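Hydrogenase (NiFe) small subunit HydA (Allochromatium vinosum, PDB 3MYR) is the iron-sulfur subunit of a heterodimeric [NiFe] hydrogenase, probably relaying electrons through two [4Fe-4S] clusters and one [3Fe-4S] cluster as hydrogen is oxidised. Local coordinates at residues A[145-153]-A[226-235]; A[68-79]-A[93-101]. All coordinates share one frame; numbering follows the deposited sequence.

Contact 1 of 2, residues A[145-153]-A[226-235]; sequences PGCPPIPMV and NACATMKWND. With SF4 (iron/sulfur cluster), chain I; F3S (Fe3-s4 cluster), chain K.
Ile-150 and Trp-233 bring the two backbones closest, their CA atoms 6.1 Å apart. Segment 145-153 is a proline-rich turn with a cis peptide before Pro-148, leading through Ile-150 at the N-cap into a helix; segment 226-235 is an irregular loop, and no direct hydrogen bond joins the two. The indole of Trp-233 is the platform. Ile-150 lays CG1 over one face, a CH-pi contact 3.7 Å from the centroid of the five-membered ring. With CG1 beside the backbone N (chi1 -61°) and CD1 extended beyond it, the isoleucine carries CD1 on to Cys-228 N at 3.5 Å. A beta-branched aliphatic residue can thus meet the indole and the Ala-227/Cys-228 backbone with one branch and Met-231 SD with the other, CG2. Pro-148 O lies in plane at the indole edge, 3.1 Å from Trp-233 CH2, and Pro-151 CD approaches CZ3 obliquely. On the polar side, the Trp-233 NE1 hydrogen points nearly in the ring plane to Cys-228 SG (3.5 Å, 154°), which fixes the ring's rotation; NE1 also borders the [3Fe-4S] cluster, 3.6 Å from its S4. Two waters span the segments: one donates to Pro-148 O and accepts a weak bond from Asn-226 ND2, the other accepts from Ile-150 N and donates to Asn-226 OD1. A leucine at Trp-233 would probably leave Cys-228 SG without this N-H donor and Ile-150 without the flat surface it rests on. Cys-147 SG binds FE1 of the [4Fe-4S] cluster and Cys-228 SG binds FE4 of the [3Fe-4S] cluster, so this packing forms part of the protein medium between two successive clusters of the chain characteristic of [NiFe] hydrogenase small subunits.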
loop_
_atom_site.group_PDB
_atom_site.type_symbol
_atom_site.label_atom_id
_atom_site.label_comp_id
_atom_site.label_asym_id
_atom_site.label_seq_id
_atom_site.Cartn_x
_atom_site.Cartn_y
_atom_site.Cartn_z
ATOM N N PRO A 145 -19.459 -3.659 -0.565
ATOM C CA PRO A 145 -18.479 -4.287 0.363
ATOM C C PRO A 145 -17.549 -5.259 -0.370
ATOM O O PRO A 145 -17.669 -5.409 -1.614
ATOM C CB PRO A 145 -19.345 -5.027 1.330
ATOM C CG PRO A 145 -20.572 -5.376 0.559
ATOM C CD PRO A 145 -20.820 -4.145 -0.346
ATOM N N GLY A 146 -16.703 -5.967 0.368
ATOM C CA GLY A 146 -15.539 -6.660 -0.244
ATOM C C GLY A 146 -14.273 -6.047 0.333
ATOM O O GLY A 146 -14.281 -4.910 0.738
ATOM N N CYS A 147 -13.171 -6.782 0.351
ATOM C CA CYS A 147 -11.982 -6.315 1.054
ATOM C C CYS A 147 -10.776 -6.575 0.123
ATOM O O CYS A 147 -10.040 -7.575 0.265
ATOM C CB CYS A 147 -11.877 -7.109 2.383
ATOM S SG CYS A 147 -10.629 -6.378 3.457
ATOM N N PRO A 148 -10.647 -5.776 -0.950
ATOM C CA PRO A 148 -11.579 -4.681 -1.321
ATOM C C PRO A 148 -12.630 -5.281 -2.287
ATOM O O PRO A 148 -12.535 -6.463 -2.641
ATOM C CB PRO A 148 -10.674 -3.684 -2.050
ATOM C CG PRO A 148 -9.586 -4.598 -2.734
ATOM C CD PRO A 148 -9.470 -5.852 -1.843
ATOM N N PRO A 149 -13.662 -4.516 -2.636
ATOM C CA PRO A 149 -14.617 -4.914 -3.657
ATOM C C PRO A 149 -13.845 -5.087 -4.973
ATOM O O PRO A 149 -12.803 -4.460 -5.203
ATOM C CB PRO A 149 -15.558 -3.633 -3.792
ATOM C CG PRO A 149 -15.335 -2.869 -2.420
ATOM C CD PRO A 149 -13.856 -3.112 -2.204
ATOM N N ILE A 150 -14.438 -5.837 -5.868
ATOM C CA ILE A 150 -13.940 -5.973 -7.250
ATOM C C ILE A 150 -13.835 -4.646 -7.992
ATOM O O ILE A 150 -14.760 -3.866 -8.000
ATOM C CB ILE A 150 -14.834 -6.918 -8.013
ATOM C CG1 ILE A 150 -14.802 -8.317 -7.304
ATOM C CG2 ILE A 150 -14.297 -7.144 -9.465
ATOM C CD1 ILE A 150 -16.021 -9.280 -7.834
ATOM N N PRO A 151 -12.742 -4.449 -8.753
ATOM C CA PRO A 151 -12.561 -3.079 -9.307
ATOM C C PRO A 151 -13.740 -2.695 -10.169
ATOM O O PRO A 151 -14.208 -1.542 -10.053
ATOM C CB PRO A 151 -11.325 -3.239 -10.209
ATOM C CG PRO A 151 -10.450 -4.248 -9.394
ATOM C CD PRO A 151 -11.496 -5.228 -8.740
ATOM N N MET A 152 -14.179 -3.615 -11.065
ATOM C CA MET A 152 -15.270 -3.250 -11.969
ATOM C C MET A 152 -16.643 -3.317 -11.332
ATOM O O MET A 152 -17.590 -2.792 -11.904
ATOM C CB MET A 152 -15.197 -4.035 -13.262
ATOM C CG MET A 152 -14.149 -3.253 -14.126
ATOM S SD MET A 152 -14.313 -3.610 -15.817
ATOM C CE MET A 152 -13.728 -5.317 -15.899
ATOM N N VAL A 153 -16.720 -3.764 -10.062
ATOM C CA VAL A 153 -17.948 -3.518 -9.273
ATOM C C VAL A 153 -17.982 -2.087 -8.809
ATOM O O VAL A 153 -19.030 -1.429 -8.859
ATOM C CB VAL A 153 -18.066 -4.503 -8.095
ATOM C CG1 VAL A 153 -19.159 -4.053 -7.108
ATOM C CG2 VAL A 153 -18.331 -5.909 -8.642
ATOM N N ASN A 226 -21.214 -11.954 -3.477
ATOM C CA ASN A 226 -20.201 -11.129 -4.205
ATOM C C ASN A 226 -20.207 -11.664 -5.614
ATOM O O ASN A 226 -20.861 -12.679 -5.849
ATOM C CB ASN A 226 -18.796 -11.211 -3.580
ATOM C CG ASN A 226 -17.963 -9.937 -3.851
ATOM O OD1 ASN A 226 -18.284 -9.216 -4.746
ATOM N ND2 ASN A 226 -16.951 -9.628 -3.016
ATOM N N ALA A 227 -19.527 -10.984 -6.551
ATOM C CA ALA A 227 -19.572 -11.332 -7.981
ATOM C C ALA A 227 -18.305 -12.085 -8.417
ATOM O O ALA A 227 -18.064 -12.235 -9.622
ATOM C CB ALA A 227 -19.693 -10.043 -8.853
ATOM N N CYS A 228 -17.471 -12.496 -7.458
ATOM C CA CYS A 228 -16.147 -13.045 -7.795
ATOM C C CYS A 228 -16.277 -14.291 -8.690
ATOM O O CYS A 228 -15.404 -14.562 -9.514
ATOM C CB CYS A 228 -15.414 -13.452 -6.494
ATOM S SG CYS A 228 -15.447 -12.091 -5.278
ATOM N N ALA A 229 -17.295 -15.121 -8.420
ATOM C CA ALA A 229 -17.394 -16.397 -9.111
ATOM C C ALA A 229 -17.881 -16.219 -10.569
ATOM O O ALA A 229 -17.676 -17.099 -11.375
ATOM C CB ALA A 229 -18.366 -17.365 -8.322
ATOM N N THR A 230 -18.543 -15.092 -10.882
ATOM C CA THR A 230 -19.027 -14.796 -12.239
ATOM C C THR A 230 -18.234 -13.718 -12.973
ATOM O O THR A 230 -17.881 -13.916 -14.120
ATOM C CB THR A 230 -20.501 -14.387 -12.188
ATOM O OG1 THR A 230 -20.682 -13.313 -11.234
ATOM C CG2 THR A 230 -21.355 -15.641 -11.653
ATOM N N MET A 231 -18.058 -12.541 -12.371
ATOM C CA MET A 231 -17.299 -11.472 -13.008
ATOM C C MET A 231 -15.804 -11.783 -12.881
ATOM O O MET A 231 -15.019 -11.488 -13.779
ATOM C CB MET A 231 -17.611 -10.124 -12.289
ATOM C CG MET A 231 -16.835 -8.974 -12.908
ATOM S SD MET A 231 -17.150 -7.453 -11.989
ATOM C CE MET A 231 -18.998 -7.285 -12.205
ATOM N N LYS A 232 -15.390 -12.372 -11.743
ATOM C CA LYS A 232 -13.935 -12.591 -11.455
ATOM C C LYS A 232 -13.194 -11.277 -11.282
ATOM O O LYS A 232 -13.831 -10.220 -11.380
ATOM C CB LYS A 232 -13.254 -13.424 -12.549
ATOM C CG LYS A 232 -13.936 -14.786 -12.754
ATOM C CD LYS A 232 -12.958 -15.677 -13.519
ATOM C CE LYS A 232 -13.680 -17.019 -13.857
ATOM N NZ LYS A 232 -12.773 -17.930 -14.695
ATOM N N TRP A 233 -11.873 -11.349 -10.988
ATOM C CA TRP A 233 -11.087 -10.211 -10.614
ATOM C C TRP A 233 -10.121 -9.760 -11.672
ATOM O O TRP A 233 -9.552 -10.586 -12.368
ATOM C CB TRP A 233 -10.228 -10.585 -9.409
ATOM C CG TRP A 233 -10.992 -10.392 -8.161
ATOM C CD1 TRP A 233 -11.969 -11.254 -7.579
ATOM C CD2 TRP A 233 -10.863 -9.263 -7.323
ATOM N NE1 TRP A 233 -12.419 -10.658 -6.369
ATOM C CE2 TRP A 233 -11.688 -9.484 -6.172
ATOM C CE3 TRP A 233 -9.963 -8.144 -7.329
ATOM C CZ2 TRP A 233 -11.799 -8.517 -5.142
ATOM C CZ3 TRP A 233 -10.050 -7.185 -6.249
ATOM C CH2 TRP A 233 -10.949 -7.404 -5.167
ATOM N N ASN A 234 -9.862 -8.457 -11.746
ATOM C CA ASN A 234 -8.756 -7.925 -12.586
ATOM C C ASN A 234 -8.959 -8.196 -14.049
ATOM O O ASN A 234 -8.120 -8.816 -14.734
ATOM C CB ASN A 234 -7.389 -8.453 -12.091
ATOM C CG ASN A 234 -7.129 -8.065 -10.596
ATOM O OD1 ASN A 234 -7.225 -8.902 -9.678
ATOM N ND2 ASN A 234 -6.821 -6.776 -10.350
ATOM N N ASP A 235 -10.079 -7.697 -14.535
ATOM C CA ASP A 235 -10.492 -7.890 -15.902
ATOM C C ASP A 235 -10.682 -9.372 -16.248
ATOM O O ASP A 235 -10.160 -9.822 -17.254
ATOM C CB ASP A 235 -9.490 -7.218 -16.843
ATOM C CG ASP A 235 -10.126 -6.875 -18.196
ATOM O OD1 ASP A 235 -11.365 -6.995 -18.274
ATOM O OD2 ASP A 235 -9.412 -6.601 -19.161
HETATM FE FE1 SF4 I . -10.470 -4.142 3.135
HETATM FE FE2 SF4 I . -11.127 -1.760 1.835
HETATM FE FE3 SF4 I . -11.377 -2.006 4.637
HETATM FE FE4 SF4 I . -8.824 -2.000 3.083
HETATM S S1 SF4 I . -10.409 -0.199 3.475
HETATM S S2 SF4 I . -9.452 -3.141 4.912
HETATM S S3 SF4 I . -9.460 -3.325 1.340
HETATM S S4 SF4 I . -12.514 -3.183 3.081
HETATM FE FE1 F3S K . -14.571 -14.508 -1.157
HETATM FE FE3 F3S K . -13.765 -11.955 -0.956
HETATM FE FE4 F3S K . -14.550 -12.832 -3.279
HETATM S S1 F3S K . -12.819 -13.725 0.077
HETATM S S2 F3S K . -14.098 -14.961 -3.300
HETATM S S3 F3S K . -15.855 -12.670 -1.457
HETATM S S4 F3S K . -12.897 -11.461 -2.936
HETATM O O HOH W 1 -14.424 -8.446 -2.775
HETATM O O HOH W 2 -17.198 -6.651 -5.149
#

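Contact 2 of 2, residues A[68-79]-A[93-101]; sequences YLVIVDGSIPGP and NYSILMETV
Val-70, Val-72 and Ile-76 project from one side of strand 69-77 into the flank of helix 93-101, which runs almost antiparallel to strand 69-73, at 157°, with the axes 9.9 Å apart. Leu-97 is the central bump: its CD1 meets Val-72 CG2 and its CD2 meets Ile-76 CD1, both at 4.1 Å, so the forked leucine end fills the hollow between the two beta-branched residues, a type well suited to a strand. Near the helix C-terminus, Val-70 spreads its methyls, CG2 against Thr-100 CG2 and CG1 against Val-101 CG1. At the other end Ile-76 CG2, set opposite the backbone N, presses on Tyr-94 CA at 3.7 Å and leans on Asn-93 CB, where the helix begins. Beyond it Pro-79 lies over one face of Tyr-94, its CB 3.8 Å from the ring centroid, and Met-98 CG covers the opposite face.

Polar bonds sit at both ends of this apolar seam. The Tyr-68 ring, swung between backbone N and carbonyl carbon (chi1 61°), offers its OH to Thr-100 O at 2.6 Å, with the carbonyl oxygen in plane at the ring edge. A water joins Pro-77 O to Tyr-94 N. Thr-100 OG1 turns back to Ile-96 O, leaving CG2 for the valine. The helix lies in the beta-alpha-beta crossover from strand 69-77 to its parallel neighbour 106-110. The chemistry implies that hydrophobic packing holds the helix on the sheet, while the tyrosine hydroxyl and the water satisfy main-chain groups and would fix its position along the strand.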
loop_
_atom_site.group_PDB
_atom_site.type_symbol
_atom_site.label_atom_id
_atom_site.label_comp_id
_atom_site.label_asym_id
_atom_site.label_seq_id
_atom_site.Cartn_x
_atom_site.Cartn_y
_atom_site.Cartn_z
ATOM N N TYR A 68 -23.710 16.665 -4.782
ATOM C CA TYR A 68 -22.460 15.887 -4.890
ATOM C C TYR A 68 -22.592 14.449 -4.333
ATOM O O TYR A 68 -23.394 14.176 -3.451
ATOM C CB TYR A 68 -21.280 16.669 -4.315
ATOM C CG TYR A 68 -21.468 16.997 -2.834
ATOM C CD1 TYR A 68 -21.074 16.091 -1.845
ATOM C CD2 TYR A 68 -22.059 18.198 -2.434
ATOM C CE1 TYR A 68 -21.253 16.416 -0.468
ATOM C CE2 TYR A 68 -22.236 18.541 -1.076
ATOM C CZ TYR A 68 -21.841 17.649 -0.113
ATOM O OH TYR A 68 -22.049 17.978 1.202
ATOM N N LEU A 69 -21.760 13.547 -4.820
ATOM C CA LEU A 69 -21.690 12.211 -4.293
ATOM C C LEU A 69 -20.521 12.112 -3.295
ATOM O O LEU A 69 -19.431 12.634 -3.560
ATOM C CB LEU A 69 -21.346 11.344 -5.492
ATOM C CG LEU A 69 -21.756 9.900 -5.644
ATOM C CD1 LEU A 69 -20.572 9.130 -6.164
ATOM C CD2 LEU A 69 -22.472 9.169 -4.474
ATOM N N VAL A 70 -20.723 11.446 -2.159
ATOM C CA VAL A 70 -19.629 11.222 -1.244
ATOM C C VAL A 70 -19.315 9.708 -1.355
ATOM O O VAL A 70 -20.232 8.878 -1.338
ATOM C CB VAL A 70 -20.014 11.614 0.217
ATOM C CG1 VAL A 70 -18.902 11.290 1.209
ATOM C CG2 VAL A 70 -20.295 13.102 0.261
ATOM N N ILE A 71 -18.049 9.356 -1.560
ATOM C CA ILE A 71 -17.626 7.949 -1.396
ATOM C C ILE A 71 -16.776 7.874 -0.124
ATOM O O ILE A 71 -15.954 8.807 0.143
ATOM C CB ILE A 71 -16.831 7.508 -2.616
ATOM C CG1 ILE A 71 -17.757 7.681 -3.866
ATOM C CG2 ILE A 71 -16.360 6.060 -2.432
ATOM C CD1 ILE A 71 -17.119 7.299 -5.185
ATOM N N VAL A 72 -17.068 6.891 0.746
ATOM C CA VAL A 72 -16.293 6.787 2.011
ATOM C C VAL A 72 -15.600 5.430 1.982
ATOM O O VAL A 72 -16.236 4.388 1.724
ATOM C CB VAL A 72 -17.172 6.756 3.258
ATOM C CG1 VAL A 72 -16.316 6.589 4.522
ATOM C CG2 VAL A 72 -18.043 7.958 3.346
ATOM N N ASP A 73 -14.323 5.459 2.315
ATOM C CA ASP A 73 -13.438 4.320 2.399
ATOM C C ASP A 73 -13.051 4.235 3.908
ATOM O O ASP A 73 -12.549 5.221 4.454
ATOM C CB ASP A 73 -12.154 4.677 1.585
ATOM C CG ASP A 73 -11.352 3.493 1.327
ATOM O OD1 ASP A 73 -11.814 2.455 1.838
ATOM O OD2 ASP A 73 -10.271 3.541 0.711
ATOM N N GLY A 74 -13.156 3.052 4.556
ATOM C CA GLY A 74 -12.712 2.904 5.978
ATOM C C GLY A 74 -13.845 3.094 6.968
ATOM O O GLY A 74 -14.818 3.787 6.691
ATOM N N SER A 75 -13.691 2.530 8.154
ATOM C CA SER A 75 -14.617 2.727 9.265
ATOM C C SER A 75 -14.313 4.063 9.931
ATOM O O SER A 75 -13.345 4.736 9.594
ATOM C CB SER A 75 -14.510 1.551 10.268
ATOM O OG SER A 75 -13.159 1.536 10.746
ATOM N N ILE A 76 -15.225 4.498 10.779
ATOM C CA ILE A 76 -15.107 5.768 11.477
ATOM C C ILE A 76 -15.231 5.504 12.993
ATOM O O ILE A 76 -16.212 4.871 13.431
ATOM C CB ILE A 76 -16.301 6.647 11.062
ATOM C CG1 ILE A 76 -16.298 6.814 9.501
ATOM C CG2 ILE A 76 -16.254 8.033 11.760
ATOM C CD1 ILE A 76 -17.308 5.842 8.736
ATOM N N PRO A 77 -14.304 6.044 13.808
ATOM C CA PRO A 77 -14.534 5.900 15.251
ATOM C C PRO A 77 -15.734 6.720 15.590
ATOM O O PRO A 77 -15.809 7.924 15.247
ATOM C CB PRO A 77 -13.268 6.502 15.886
ATOM C CG PRO A 77 -12.193 6.435 14.758
ATOM C CD PRO A 77 -12.990 6.650 13.479
ATOM N N GLY A 78 -16.686 6.075 16.256
ATOM C CA GLY A 78 -17.974 6.701 16.518
ATOM C C GLY A 78 -17.904 7.863 17.504
ATOM O O GLY A 78 -16.874 8.081 18.170
ATOM N N PRO A 79 -19.021 8.585 17.649
ATOM C CA PRO A 79 -18.952 9.841 18.453
ATOM C C PRO A 79 -18.730 9.529 19.955
ATOM O O PRO A 79 -18.320 10.389 20.674
ATOM C CB PRO A 79 -20.341 10.501 18.218
ATOM C CG PRO A 79 -21.256 9.311 17.870
ATOM C CD PRO A 79 -20.363 8.364 17.067
ATOM N N ASN A 93 -12.628 12.112 12.342
ATOM C CA ASN A 93 -13.290 11.560 11.172
ATOM C C ASN A 93 -14.798 11.725 11.333
ATOM O O ASN A 93 -15.518 11.960 10.339
ATOM C CB ASN A 93 -12.998 10.063 11.041
ATOM C CG ASN A 93 -11.598 9.744 10.450
ATOM O OD1 ASN A 93 -11.239 8.559 10.360
ATOM N ND2 ASN A 93 -10.771 10.758 10.209
ATOM N N TYR A 94 -15.303 11.511 12.549
ATOM C CA TYR A 94 -16.756 11.546 12.739
ATOM C C TYR A 94 -17.326 12.914 12.389
ATOM O O TYR A 94 -18.341 13.060 11.640
ATOM C CB TYR A 94 -17.111 11.215 14.189
ATOM C CG TYR A 94 -18.588 11.380 14.454
ATOM C CD1 TYR A 94 -19.485 10.463 13.893
ATOM C CD2 TYR A 94 -19.104 12.539 15.083
ATOM C CE1 TYR A 94 -20.860 10.589 14.056
ATOM C CE2 TYR A 94 -20.516 12.681 15.266
ATOM C CZ TYR A 94 -21.377 11.677 14.749
ATOM O OH TYR A 94 -22.776 11.724 14.823
ATOM N N SER A 95 -16.621 13.937 12.857
ATOM C CA SER A 95 -17.010 15.337 12.538
ATOM C C SER A 95 -17.008 15.616 10.992
ATOM O O SER A 95 -17.935 16.238 10.431
ATOM C CB SER A 95 -16.005 16.245 13.230
ATOM O OG SER A 95 -16.356 17.524 12.983
ATOM N N ILE A 96 -15.993 15.103 10.305
ATOM C CA ILE A 96 -15.839 15.320 8.862
ATOM C C ILE A 96 -16.929 14.548 8.092
ATOM O O ILE A 96 -17.558 15.057 7.172
ATOM C CB ILE A 96 -14.426 14.896 8.381
ATOM C CG1 ILE A 96 -13.317 15.781 9.044
ATOM C CG2 ILE A 96 -14.371 14.940 6.816
ATOM C CD1 ILE A 96 -11.945 14.925 9.168
ATOM N N LEU A 97 -17.172 13.303 8.500
ATOM C CA LEU A 97 -18.236 12.507 7.918
ATOM C C LEU A 97 -19.571 13.250 7.986
ATOM O O LEU A 97 -20.235 13.454 6.923
ATOM C CB LEU A 97 -18.346 11.145 8.624
ATOM C CG LEU A 97 -19.583 10.304 8.217
ATOM C CD1 LEU A 97 -19.277 9.738 6.794
ATOM C CD2 LEU A 97 -19.722 9.095 9.160
ATOM N N MET A 98 -19.957 13.686 9.190
ATOM C CA MET A 98 -21.294 14.214 9.369
ATOM C C MET A 98 -21.394 15.519 8.614
ATOM O O MET A 98 -22.402 15.774 7.966
ATOM C CB MET A 98 -21.686 14.400 10.874
ATOM C CG MET A 98 -21.732 13.027 11.665
ATOM S SD MET A 98 -22.529 11.686 10.751
ATOM C CE MET A 98 -24.248 12.257 10.933
ATOM N N GLU A 99 -20.335 16.335 8.639
ATOM C CA GLU A 99 -20.416 17.636 7.957
ATOM C C GLU A 99 -20.401 17.447 6.388
ATOM O O GLU A 99 -21.115 18.138 5.691
ATOM C CB GLU A 99 -19.291 18.538 8.462
ATOM C CG GLU A 99 -18.691 19.462 7.412
ATOM C CD GLU A 99 -17.322 20.087 7.824
ATOM O OE1 GLU A 99 -17.326 20.896 8.786
ATOM O OE2 GLU A 99 -16.262 19.777 7.199
ATOM N N THR A 100 -19.675 16.463 5.851
ATOM C CA THR A 100 -19.589 16.316 4.422
ATOM C C THR A 100 -20.841 15.625 3.842
ATOM O O THR A 100 -21.315 15.994 2.760
ATOM C CB THR A 100 -18.361 15.484 4.082
ATOM O OG1 THR A 100 -17.235 16.088 4.725
ATOM C CG2 THR A 100 -18.108 15.454 2.614
ATOM N N VAL A 101 -21.432 14.674 4.564
ATOM C CA VAL A 101 -22.618 13.996 4.019
ATOM C C VAL A 101 -23.868 14.884 4.164
ATOM O O VAL A 101 -24.848 14.633 3.501
ATOM C CB VAL A 101 -22.903 12.585 4.611
ATOM C CG1 VAL A 101 -21.659 11.686 4.510
ATOM C CG2 VAL A 101 -23.377 12.688 6.070
HETATM O O HOH W 3 -13.937 9.821 14.488
#

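Overall arrangement
Contact 2 comes first along the chain and closes before contact 1 opens; their centres lie 24 Å apart and their nearest atoms about 7 Å, without touching. Both draw on the mixed sheet: contact 2 packs helix 93-101 against strand 69-77, and segment 145-153 of contact 1 follows strand 141-144 and leads into helix 151-164. Strand 106-110 pairs with both of these strands and so lies between them. Contact 2 therefore belongs entirely to the N-terminal cluster-binding part, whereas contact 1 joins that part to the C-terminal family region. The first [4Fe-4S] cluster relates them: Asp-73 belongs to its pocket and Cys-147 is a ligand.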